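Local coordinates for protein cellobiose 2-epimerase (Ruminococcus albus, PDB 3VW5) that catalyses the reversible epimerization of cellobiose to 4-O-beta-D-glucopyranosyl-D-mannose, interconverting the unmodified disaccharides, at residues Lys45-His50 with Thr109-Phe114; Gly90-Met95 with Tyr136-Asp141; Arg52-Tyr57 with Ile116-Ser121. The protein carries 2 engineered substitutions. All coordinates share one frame; numbering follows the deposited sequence.

Contact 1. Residues Lys45-His50 with Thr109-Phe114; sequences KGVILH and TYNIAF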
loop_
_atom_site.group_PDB
_atom_site.type_symbol
_atom_site.label_atom_id
_atom_site.label_comp_id
_atom_site.label_asym_id
_atom_site.label_seq_id
_atom_site.Cartn_x
_atom_site.Cartn_y
_atom_site.Cartn_z
ATOM N N LYS A 45 3.915 -4.399 17.872
ATOM C CA LYS A 45 2.980 -4.587 16.773
ATOM C C LYS A 45 2.612 -3.241 16.147
ATOM O O LYS A 45 1.947 -2.420 16.776
ATOM C CB LYS A 45 1.720 -5.296 17.279
ATOM C CG LYS A 45 2.003 -6.579 18.051
ATOM C CD LYS A 45 0.735 -7.203 18.620
ATOM C CE LYS A 45 1.000 -8.611 19.140
ATOM N NZ LYS A 45 -0.161 -9.181 19.887
ATOM N N GLY A 46 3.052 -3.017 14.912
ATOM C CA GLY A 46 2.818 -1.757 14.224
ATOM C C GLY A 46 1.390 -1.662 13.734
ATOM O O GLY A 46 0.799 -2.665 13.305
ATOM N N VAL A 47 0.815 -0.463 13.786
ATOM C CA VAL A 47 -0.588 -0.338 13.420
ATOM C C VAL A 47 -0.803 -0.331 11.903
ATOM O O VAL A 47 -1.819 -0.841 11.417
ATOM C CB VAL A 47 -1.318 0.811 14.174
ATOM C CG1 VAL A 47 -0.463 1.313 15.346
ATOM C CG2 VAL A 47 -1.732 1.918 13.239
ATOM N N ILE A 48 0.151 0.205 11.150
ATOM C CA ILE A 48 0.099 0.059 9.692
ATOM C C ILE A 48 0.085 -1.420 9.269
ATOM O O ILE A 48 -0.582 -1.799 8.309
ATOM C CB ILE A 48 1.238 0.826 8.986
ATOM C CG1 ILE A 48 0.660 1.985 8.176
ATOM C CG2 ILE A 48 1.988 -0.073 8.039
ATOM C CD1 ILE A 48 1.669 3.078 7.914
ATOM N N LEU A 49 0.812 -2.245 10.008
ATOM C CA LEU A 49 0.854 -3.670 9.764
ATOM C C LEU A 49 -0.527 -4.282 9.988
ATOM O O LEU A 49 -1.002 -5.069 9.172
ATOM C CB LEU A 49 1.904 -4.334 10.672
ATOM C CG LEU A 49 1.923 -5.860 10.799
ATOM C CD1 LEU A 49 2.070 -6.518 9.450
ATOM C CD2 LEU A 49 3.010 -6.330 11.751
ATOM N N HIS A 50 -1.168 -3.919 11.098
ATOM C CA HIS A 50 -2.491 -4.437 11.397
ATOM C C HIS A 50 -3.560 -3.926 10.449
ATOM O O HIS A 50 -4.469 -4.667 10.075
ATOM C CB HIS A 50 -2.859 -4.191 12.850
ATOM C CG HIS A 50 -2.217 -5.164 13.782
ATOM N ND1 HIS A 50 -0.877 -5.109 14.102
ATOM C CD2 HIS A 50 -2.713 -6.253 14.418
ATOM C CE1 HIS A 50 -0.583 -6.106 14.916
ATOM N NE2 HIS A 50 -1.678 -6.815 15.124
ATOM N N THR A 109 -0.387 11.065 8.958
ATOM C CA THR A 109 -1.389 11.083 7.910
ATOM C C THR A 109 -1.429 9.773 7.115
ATOM O O THR A 109 -2.493 9.218 6.834
ATOM C CB THR A 109 -1.115 12.241 6.963
ATOM O OG1 THR A 109 -1.205 13.452 7.707
ATOM C CG2 THR A 109 -2.119 12.287 5.839
ATOM N N TYR A 110 -0.255 9.292 6.748
ATOM C CA TYR A 110 -0.111 8.082 5.952
ATOM C C TYR A 110 -0.665 6.852 6.685
ATOM O O TYR A 110 -1.364 6.017 6.096
ATOM C CB TYR A 110 1.371 7.942 5.640
ATOM C CG TYR A 110 1.789 6.693 4.957
ATOM C CD1 TYR A 110 1.898 6.654 3.584
ATOM C CD2 TYR A 110 2.135 5.558 5.685
ATOM C CE1 TYR A 110 2.312 5.511 2.934
ATOM C CE2 TYR A 110 2.547 4.397 5.050
ATOM C CZ TYR A 110 2.638 4.380 3.667
ATOM O OH TYR A 110 3.063 3.247 3.003
ATOM N N ASN A 111 -0.358 6.755 7.974
ATOM C CA ASN A 111 -0.831 5.662 8.811
ATOM C C ASN A 111 -2.340 5.733 8.987
ATOM O O ASN A 111 -3.033 4.730 8.797
ATOM C CB ASN A 111 -0.122 5.694 10.167
ATOM C CG ASN A 111 -0.422 4.475 11.026
ATOM O OD1 ASN A 111 -0.682 3.386 10.516
ATOM N ND2 ASN A 111 -0.376 4.659 12.341
ATOM N N ILE A 112 -2.856 6.919 9.329
ATOM C CA ILE A 112 -4.308 7.117 9.464
ATOM C C ILE A 112 -5.095 6.822 8.181
ATOM O O ILE A 112 -6.206 6.284 8.239
ATOM C CB ILE A 112 -4.672 8.532 9.933
ATOM C CG1 ILE A 112 -3.931 8.877 11.231
ATOM C CG2 ILE A 112 -6.182 8.642 10.098
ATOM C CD1 ILE A 112 -3.696 10.371 11.444
ATOM N N ALA A 113 -4.539 7.188 7.029
ATOM C CA ALA A 113 -5.193 6.902 5.765
ATOM C C ALA A 113 -5.390 5.392 5.634
ATOM O O ALA A 113 -6.421 4.929 5.163
ATOM C CB ALA A 113 -4.373 7.441 4.594
ATOM N N PHE A 114 -4.392 4.626 6.054
ATOM C CA PHE A 114 -4.440 3.188 5.874
ATOM C C PHE A 114 -5.519 2.555 6.737
ATOM O O PHE A 114 -6.282 1.711 6.264
ATOM C CB PHE A 114 -3.088 2.548 6.163
ATOM C CG PHE A 114 -2.417 2.043 4.953
ATOM C CD1 PHE A 114 -2.903 0.912 4.312
ATOM C CD2 PHE A 114 -1.306 2.712 4.421
ATOM C CE1 PHE A 114 -2.292 0.443 3.154
ATOM C CE2 PHE A 114 -0.674 2.252 3.268
ATOM C CZ PHE A 114 -1.171 1.115 2.629
#

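Contact 2. Residues Gly90-Met95 with Tyr136-Asp141; sequences GGVYWM and YRLFED. Engineered in segment 136-141: Leu138 (natural residue Pro).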
loop_
_atom_site.group_PDB
_atom_site.type_symbol
_atom_site.label_atom_id
_atom_site.label_comp_id
_atom_site.label_asym_id
_atom_site.label_seq_id
_atom_site.Cartn_x
_atom_site.Cartn_y
_atom_site.Cartn_z
ATOM N N GLY A 90 -7.881 11.775 18.451
ATOM C CA GLY A 90 -8.113 11.417 17.059
ATOM C C GLY A 90 -6.992 10.616 16.396
ATOM O O GLY A 90 -5.897 10.489 16.928
ATOM N N GLY A 91 -7.268 10.072 15.220
ATOM C CA GLY A 91 -6.286 9.288 14.505
ATOM C C GLY A 91 -5.957 7.945 15.144
ATOM O O GLY A 91 -6.689 7.427 16.005
ATOM N N VAL A 92 -4.846 7.372 14.696
ATOM C CA VAL A 92 -4.367 6.105 15.210
ATOM C C VAL A 92 -2.899 6.257 15.596
ATOM O O VAL A 92 -2.196 7.085 15.026
ATOM C CB VAL A 92 -4.519 4.986 14.158
ATOM C CG1 VAL A 92 -5.962 4.870 13.727
ATOM C CG2 VAL A 92 -3.649 5.273 12.942
ATOM N N TYR A 93 -2.437 5.465 16.561
ATOM C CA TYR A 93 -1.030 5.518 16.965
ATOM C C TYR A 93 -0.118 4.879 15.919
ATOM O O TYR A 93 -0.582 4.364 14.906
ATOM C CB TYR A 93 -0.827 4.845 18.325
ATOM C CG TYR A 93 -1.778 5.326 19.392
ATOM C CD1 TYR A 93 -1.684 6.621 19.904
ATOM C CD2 TYR A 93 -2.772 4.489 19.891
ATOM C CE1 TYR A 93 -2.566 7.067 20.884
ATOM C CE2 TYR A 93 -3.655 4.921 20.865
ATOM C CZ TYR A 93 -3.554 6.212 21.357
ATOM O OH TYR A 93 -4.434 6.638 22.328
ATOM N N TRP A 94 1.186 4.916 16.168
ATOM C CA TRP A 94 2.155 4.363 15.227
ATOM C C TRP A 94 2.532 2.905 15.569
ATOM O O TRP A 94 2.614 2.044 14.698
ATOM C CB TRP A 94 3.405 5.268 15.151
ATOM C CG TRP A 94 4.422 4.784 14.162
ATOM C CD1 TRP A 94 5.591 4.133 14.439
ATOM C CD2 TRP A 94 4.345 4.878 12.738
ATOM N NE1 TRP A 94 6.247 3.817 13.276
ATOM C CE2 TRP A 94 5.507 4.264 12.217
ATOM C CE3 TRP A 94 3.413 5.422 11.850
ATOM C CZ2 TRP A 94 5.760 4.186 10.852
ATOM C CZ3 TRP A 94 3.667 5.341 10.494
ATOM C CH2 TRP A 94 4.832 4.729 10.008
ATOM N N MET A 95 2.735 2.643 16.852
ATOM C CA MET A 95 3.292 1.390 17.307
ATOM C C MET A 95 2.690 0.990 18.634
ATOM O O MET A 95 2.655 1.788 19.569
ATOM C CB MET A 95 4.786 1.560 17.519
ATOM C CG MET A 95 5.530 0.246 17.510
ATOM S SD MET A 95 5.818 -0.214 15.804
ATOM C CE MET A 95 5.770 -1.974 15.998
ATOM N N TYR A 136 -15.228 6.984 9.041
ATOM C CA TYR A 136 -15.577 8.395 8.924
ATOM C C TYR A 136 -14.941 9.178 10.058
ATOM O O TYR A 136 -14.477 10.296 9.864
ATOM C CB TYR A 136 -17.094 8.584 8.942
ATOM C CG TYR A 136 -17.764 8.342 7.615
ATOM C CD1 TYR A 136 -17.604 9.239 6.573
ATOM C CD2 TYR A 136 -18.552 7.215 7.401
ATOM C CE1 TYR A 136 -18.214 9.026 5.359
ATOM C CE2 TYR A 136 -19.156 6.991 6.193
ATOM C CZ TYR A 136 -18.989 7.908 5.171
ATOM O OH TYR A 136 -19.591 7.716 3.945
ATOM N N ARG A 137 -14.907 8.579 11.245
ATOM C CA ARG A 137 -14.293 9.238 12.384
ATOM C C ARG A 137 -12.851 9.648 12.054
ATOM O O ARG A 137 -12.423 10.756 12.373
ATOM C CB ARG A 137 -14.314 8.354 13.635
ATOM C CG ARG A 137 -13.778 9.093 14.845
ATOM C CD ARG A 137 -13.527 8.199 16.035
ATOM N NE ARG A 137 -14.210 8.698 17.228
ATOM C CZ ARG A 137 -15.414 8.282 17.634
ATOM N NH1 ARG A 137 -16.084 7.337 16.953
ATOM N NH2 ARG A 137 -15.954 8.810 18.732
ATOM N N LEU A 138 -12.116 8.738 11.412
ATOM C CA LEU A 138 -10.715 8.969 11.083
ATOM C C LEU A 138 -10.546 9.900 9.871
ATOM O O LEU A 138 -9.639 10.729 9.827
ATOM C CB LEU A 138 -9.994 7.636 10.866
ATOM C CG LEU A 138 -9.916 6.716 12.081
ATOM C CD1 LEU A 138 -9.266 5.409 11.701
ATOM C CD2 LEU A 138 -9.161 7.372 13.219
ATOM N N PHE A 139 -11.423 9.757 8.890
ATOM C CA PHE A 139 -11.527 10.747 7.824
ATOM C C PHE A 139 -11.680 12.169 8.400
ATOM O O PHE A 139 -10.985 13.084 7.976
ATOM C CB PHE A 139 -12.701 10.397 6.912
ATOM C CG PHE A 139 -13.125 11.503 5.997
ATOM C CD1 PHE A 139 -12.448 11.737 4.808
ATOM C CD2 PHE A 139 -14.238 12.282 6.292
ATOM C CE1 PHE A 139 -12.851 12.748 3.942
ATOM C CE2 PHE A 139 -14.651 13.301 5.420
ATOM C CZ PHE A 139 -13.957 13.527 4.248
ATOM N N GLU A 140 -12.578 12.349 9.372
ATOM C CA GLU A 140 -12.766 13.655 9.996
ATOM C C GLU A 140 -11.505 14.140 10.705
ATOM O O GLU A 140 -11.129 15.317 10.602
ATOM C CB GLU A 140 -13.950 13.634 10.961
ATOM C CG GLU A 140 -15.284 13.695 10.243
ATOM C CD GLU A 140 -16.450 13.901 11.183
ATOM O OE1 GLU A 140 -16.474 13.268 12.273
ATOM O OE2 GLU A 140 -17.348 14.705 10.823
ATOM N N ASP A 141 -10.849 13.227 11.416
ATOM C CA ASP A 141 -9.617 13.551 12.117
ATOM C C ASP A 141 -8.524 14.020 11.167
ATOM O O ASP A 141 -7.754 14.907 11.511
ATOM C CB ASP A 141 -9.112 12.358 12.940
ATOM C CG ASP A 141 -10.006 12.046 14.122
ATOM O OD1 ASP A 141 -10.919 12.868 14.391
ATOM O OD2 ASP A 141 -9.796 10.994 14.782
#

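Contact 3. Residues Arg52-Tyr57 with Ile116-Ser121; sequences RILWFY and IYALSS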
loop_
_atom_site.group_PDB
_atom_site.type_symbol
_atom_site.label_atom_id
_atom_site.label_comp_id
_atom_site.label_asym_id
_atom_site.label_seq_id
_atom_site.Cartn_x
_atom_site.Cartn_y
_atom_site.Cartn_z
ATOM N N ARG A 52 -3.046 -3.254 7.372
ATOM C CA ARG A 52 -2.804 -3.969 6.120
ATOM C C ARG A 52 -3.287 -5.422 6.173
ATOM O O ARG A 52 -3.836 -5.953 5.192
ATOM C CB ARG A 52 -1.343 -3.863 5.717
ATOM C CG ARG A 52 -0.979 -2.473 5.276
ATOM C CD ARG A 52 0.517 -2.240 5.215
ATOM N NE ARG A 52 0.842 -1.076 4.400
ATOM C CZ ARG A 52 2.070 -0.754 3.996
ATOM N NH1 ARG A 52 3.115 -1.508 4.327
ATOM N NH2 ARG A 52 2.251 0.324 3.251
ATOM N N ILE A 53 -3.097 -6.052 7.327
ATOM C CA ILE A 53 -3.661 -7.371 7.546
ATOM C C ILE A 53 -5.195 -7.297 7.474
ATOM O O ILE A 53 -5.824 -8.067 6.734
ATOM C CB ILE A 53 -3.167 -7.976 8.857
ATOM C CG1 ILE A 53 -1.667 -8.212 8.755
ATOM C CG2 ILE A 53 -3.885 -9.295 9.172
ATOM C CD1 ILE A 53 -0.979 -8.487 10.091
ATOM N N LEU A 54 -5.786 -6.347 8.205
ATOM C CA LEU A 54 -7.241 -6.115 8.160
ATOM C C LEU A 54 -7.706 -5.917 6.724
ATOM O O LEU A 54 -8.646 -6.571 6.267
ATOM C CB LEU A 54 -7.660 -4.929 9.035
ATOM C CG LEU A 54 -9.158 -4.573 9.017
ATOM C CD1 LEU A 54 -10.047 -5.803 9.180
ATOM C CD2 LEU A 54 -9.537 -3.512 10.045
ATOM N N TRP A 55 -7.032 -5.042 5.988
ATOM C CA TRP A 55 -7.398 -4.866 4.594
ATOM C C TRP A 55 -7.321 -6.189 3.836
ATOM O O TRP A 55 -8.181 -6.507 3.016
ATOM C CB TRP A 55 -6.536 -3.803 3.887
ATOM C CG TRP A 55 -6.957 -3.694 2.440
ATOM C CD1 TRP A 55 -7.914 -2.871 1.927
ATOM C CD2 TRP A 55 -6.487 -4.494 1.340
ATOM N NE1 TRP A 55 -8.048 -3.082 0.578
ATOM C CE2 TRP A 55 -7.190 -4.078 0.191
ATOM C CE3 TRP A 55 -5.531 -5.512 1.214
ATOM C CZ2 TRP A 55 -6.978 -4.652 -1.061
ATOM C CZ3 TRP A 55 -5.325 -6.080 -0.035
ATOM C CH2 TRP A 55 -6.039 -5.651 -1.149
ATOM N N PHE A 56 -6.270 -6.949 4.111
ATOM C CA PHE A 56 -5.984 -8.158 3.365
ATOM C C PHE A 56 -7.019 -9.244 3.589
ATOM O O PHE A 56 -7.513 -9.848 2.630
ATOM C CB PHE A 56 -4.623 -8.704 3.761
ATOM C CG PHE A 56 -4.391 -10.106 3.303
ATOM C CD1 PHE A 56 -4.121 -10.368 1.979
ATOM C CD2 PHE A 56 -4.450 -11.156 4.196
ATOM C CE1 PHE A 56 -3.904 -11.645 1.552
ATOM C CE2 PHE A 56 -4.217 -12.444 3.776
ATOM C CZ PHE A 56 -3.946 -12.695 2.451
ATOM N N TYR A 57 -7.340 -9.508 4.850
ATOM C CA TYR A 57 -8.328 -10.537 5.121
ATOM C C TYR A 57 -9.689 -10.113 4.629
ATOM O O TYR A 57 -10.393 -10.901 3.976
ATOM C CB TYR A 57 -8.348 -10.924 6.594
ATOM C CG TYR A 57 -7.274 -11.929 6.931
ATOM C CD1 TYR A 57 -7.230 -13.169 6.285
ATOM C CD2 TYR A 57 -6.302 -11.644 7.879
ATOM C CE1 TYR A 57 -6.258 -14.097 6.586
ATOM C CE2 TYR A 57 -5.323 -12.563 8.183
ATOM C CZ TYR A 57 -5.301 -13.788 7.536
ATOM O OH TYR A 57 -4.322 -14.704 7.840
ATOM N N ILE A 116 -8.219 3.968 7.571
ATOM C CA ILE A 116 -9.437 4.220 6.802
ATOM C C ILE A 116 -9.653 3.205 5.678
ATOM O O ILE A 116 -10.756 2.705 5.488
ATOM C CB ILE A 116 -9.432 5.640 6.218
ATOM C CG1 ILE A 116 -9.549 6.660 7.339
ATOM C CG2 ILE A 116 -10.548 5.827 5.193
ATOM C CD1 ILE A 116 -9.029 8.018 6.939
ATOM N N TYR A 117 -8.591 2.916 4.930
ATOM C CA TYR A 117 -8.628 1.973 3.817
ATOM C C TYR A 117 -9.096 0.583 4.275
ATOM O O TYR A 117 -9.981 -0.021 3.664
ATOM C CB TYR A 117 -7.239 1.911 3.202
ATOM C CG TYR A 117 -7.105 1.107 1.935
ATOM C CD1 TYR A 117 -8.064 1.161 0.944
ATOM C CD2 TYR A 117 -5.983 0.312 1.718
ATOM C CE1 TYR A 117 -7.923 0.435 -0.231
ATOM C CE2 TYR A 117 -5.830 -0.418 0.550
ATOM C CZ TYR A 117 -6.795 -0.350 -0.424
ATOM O OH TYR A 117 -6.638 -1.078 -1.581
ATOM N N ALA A 118 -8.488 0.100 5.357
ATOM C CA ALA A 118 -8.811 -1.185 5.966
ATOM C C ALA A 118 -10.234 -1.213 6.552
ATOM O O ALA A 118 -10.985 -2.140 6.287
ATOM C CB ALA A 118 -7.804 -1.525 7.043
ATOM N N LEU A 119 -10.590 -0.219 7.363
ATOM C CA LEU A 119 -11.912 -0.173 7.985
ATOM C C LEU A 119 -12.998 -0.148 6.913
ATOM O O LEU A 119 -14.004 -0.856 7.027
ATOM C CB LEU A 119 -12.043 1.024 8.935
ATOM C CG LEU A 119 -11.242 0.912 10.246
ATOM C CD1 LEU A 119 -11.096 2.262 10.968
ATOM C CD2 LEU A 119 -11.775 -0.159 11.200
ATOM N N SER A 120 -12.787 0.646 5.865
ATOM C CA SER A 120 -13.769 0.742 4.794
ATOM C C SER A 120 -13.978 -0.626 4.206
ATOM O O SER A 120 -15.098 -1.053 3.971
ATOM C CB SER A 120 -13.320 1.710 3.704
ATOM O OG SER A 120 -13.265 3.038 4.187
ATOM N N SER A 121 -12.876 -1.317 3.980
ATOM C CA SER A 121 -12.910 -2.633 3.365
ATOM C C SER A 121 -13.599 -3.652 4.260
ATOM O O SER A 121 -14.319 -4.515 3.782
ATOM C CB SER A 121 -11.486 -3.084 3.055
ATOM O OG SER A 121 -11.082 -2.554 1.819
#

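Contact 1. Residues Lys45-His50 with Thr109-Phe114
Ile48 meets the Tyr110 ring at its edge: the CD1 methyl lies near the ring plane, 3.3 Å from CE2 of Tyr110. One face of this ring is taken by Phe114, whose CD2 sits over the rim rather than the centre. This is helix-to-helix packing in the (alpha/alpha)6 barrel, where the first turns of helices 47-64 and 109-126 lie side by side, their backbones nearest at Ile48 and Asn111, whose CA atoms are 5.7 Å apart. The Phe114 ring is met obliquely by CG1 of Ile48, and Arg52 makes a cation-pi contact with it. Tyr373 approaches the same ring edge-to-face.

The third flat group is the Asn111 amide. Its CG swings anti to the backbone N (chi1 -172°), which carries the amide across to Val47 and Ile48. The CG2 methyl of Val47 lies against both ends of the amide, and CG1 of Ile48 packs beside OD1. Although OD1 of Asn111 is 3.3 Å from N of Ile48, the angle is too poor for a hydrogen bond, so the contact holds by packing alone.

Gly46 is the N-cap residue of helix 47-64. Its carbonyl O accepts two bonds from His50, one on each face of the carbonyl plane: N at 3.2 Å, and ND1 at 3.1 Å with a nearly straight 166° N-H...O angle.

Contact 2. Residues Gly90-Met95 with Tyr136-Asp141
The loop that leads from helix 67-84 to strand 95-96 is laid across helix 129-145 of the (alpha/alpha)6 barrel here, with Gly90, Gly91 and Val92 touching Leu138 and Asp141. The loop has no regular structure until its far end, where Trp94 and Met95 both face Asp104 and form a classic beta bulge against strand 102-108.

The absence of a side chain at Gly90 lets the chain come close to the helix, on the side where the Asp141 carboxylate lies. Its phi of 104° and psi of 168° are themselves a backbone shape that calls for glycine; of Gly91 it can be said that its positive phi suits glycine. CA of Gly90 comes within 5.6 Å of CA of Asp141, and CA of Gly91 is as near to CA of Leu138.

The polar part is one hydrogen bond, donated by N of Gly91 to OD2 of Asp141 at 2.7 Å. Because that oxygen is modelled too close to a neighbour, its exact position and the bond length are doubtful. The carboxylate faces the loop with CG anti to its own carbonyl carbon (chi1 -69°). One residue earlier, the carbonyl O of Gly90 accepts a hydrogen bond from Lys107 NZ, so the loop is tied to strand 102-108 as well as to the helix.

The apolar part belongs to Leu138, an engineered residue that replaces proline. Its two methyls divide the work, and it also packs on Ile112, Ala115, Ile116 and Leu119 of helix 109-126. Its side chain crosses that of Val92 at about a right angle. CD1 meets CG1 of Val92 at 3.9 Å, while CD2 rests 3.7 Å from CA of Gly91.

Contact 3. Residues Arg52-Tyr57 with Ile116-Ser121
Trp55 and Tyr117 form an offset stack: the five-membered ring of the indole and the phenol ring have centroids 4.1 Å apart and planes inclined by 20°. CE2 of Tyr117 lies over the rim of the indole, and CD1 of Trp55 lies likewise over the rim of the phenol. Both side chains leave their helices with CG anti to the backbone N (chi1 179° for Trp55), which turns the two rings to the same flank of the interface.

On the other flank Leu54 packs its CG 3.9 Å from CB of Ala118, and its CD2 reaches CD2 of Leu119 at 4.2 Å. Between these groups Ala118 sits where the backbones come nearest, its CA 4.2 Å from CA of Trp55. With so small a side chain at this point, the segment axes approach to 8.0 Å. They run in nearly the same direction, 30° apart, as neighbouring helices of one ring in an (alpha/alpha)6 barrel do.

The next shell holds the polar ends. The hydroxyl of Tyr117 is hydrogen-bonded to Arg377 of helix 373-385, and OG of Ser121, beside CD1 of Trp55, is hydrogen-bonded to Glu191 of helix 179-196 and to Asn59. NE1 of Trp55 lies 3.3 Å from OH of Tyr117, but the angle rules out a hydrogen bond. The two helices are therefore joined by ring stacking and aliphatic packing, while the hydroxyls of Tyr117 and Ser121 spend their hydrogen bonds on residues beyond the two segments.

How the contacts relate
Contacts 1 and 3 are successive levels of one interface, between helices 47-64 and 109-126, with centres about 10 Å apart. Arg52 joins the levels: its NH2 packs 3.0 Å from OH of Tyr110. Contact 2 extends the packing to helix 129-145, the next helix along the chain. Its centre is about 10 Å from that of contact 1, where N of Val47 and O of Trp94 probably share a hydrogen bond (3.2 Å), and about 14 Å from that of contact 3, where Leu138 CD1 meets Leu119 CD1 at 3.7 Å. Contact 2 lies farthest from the chain centre, at about 17 Å, against about 10 and 11 Å for contacts 1 and 3.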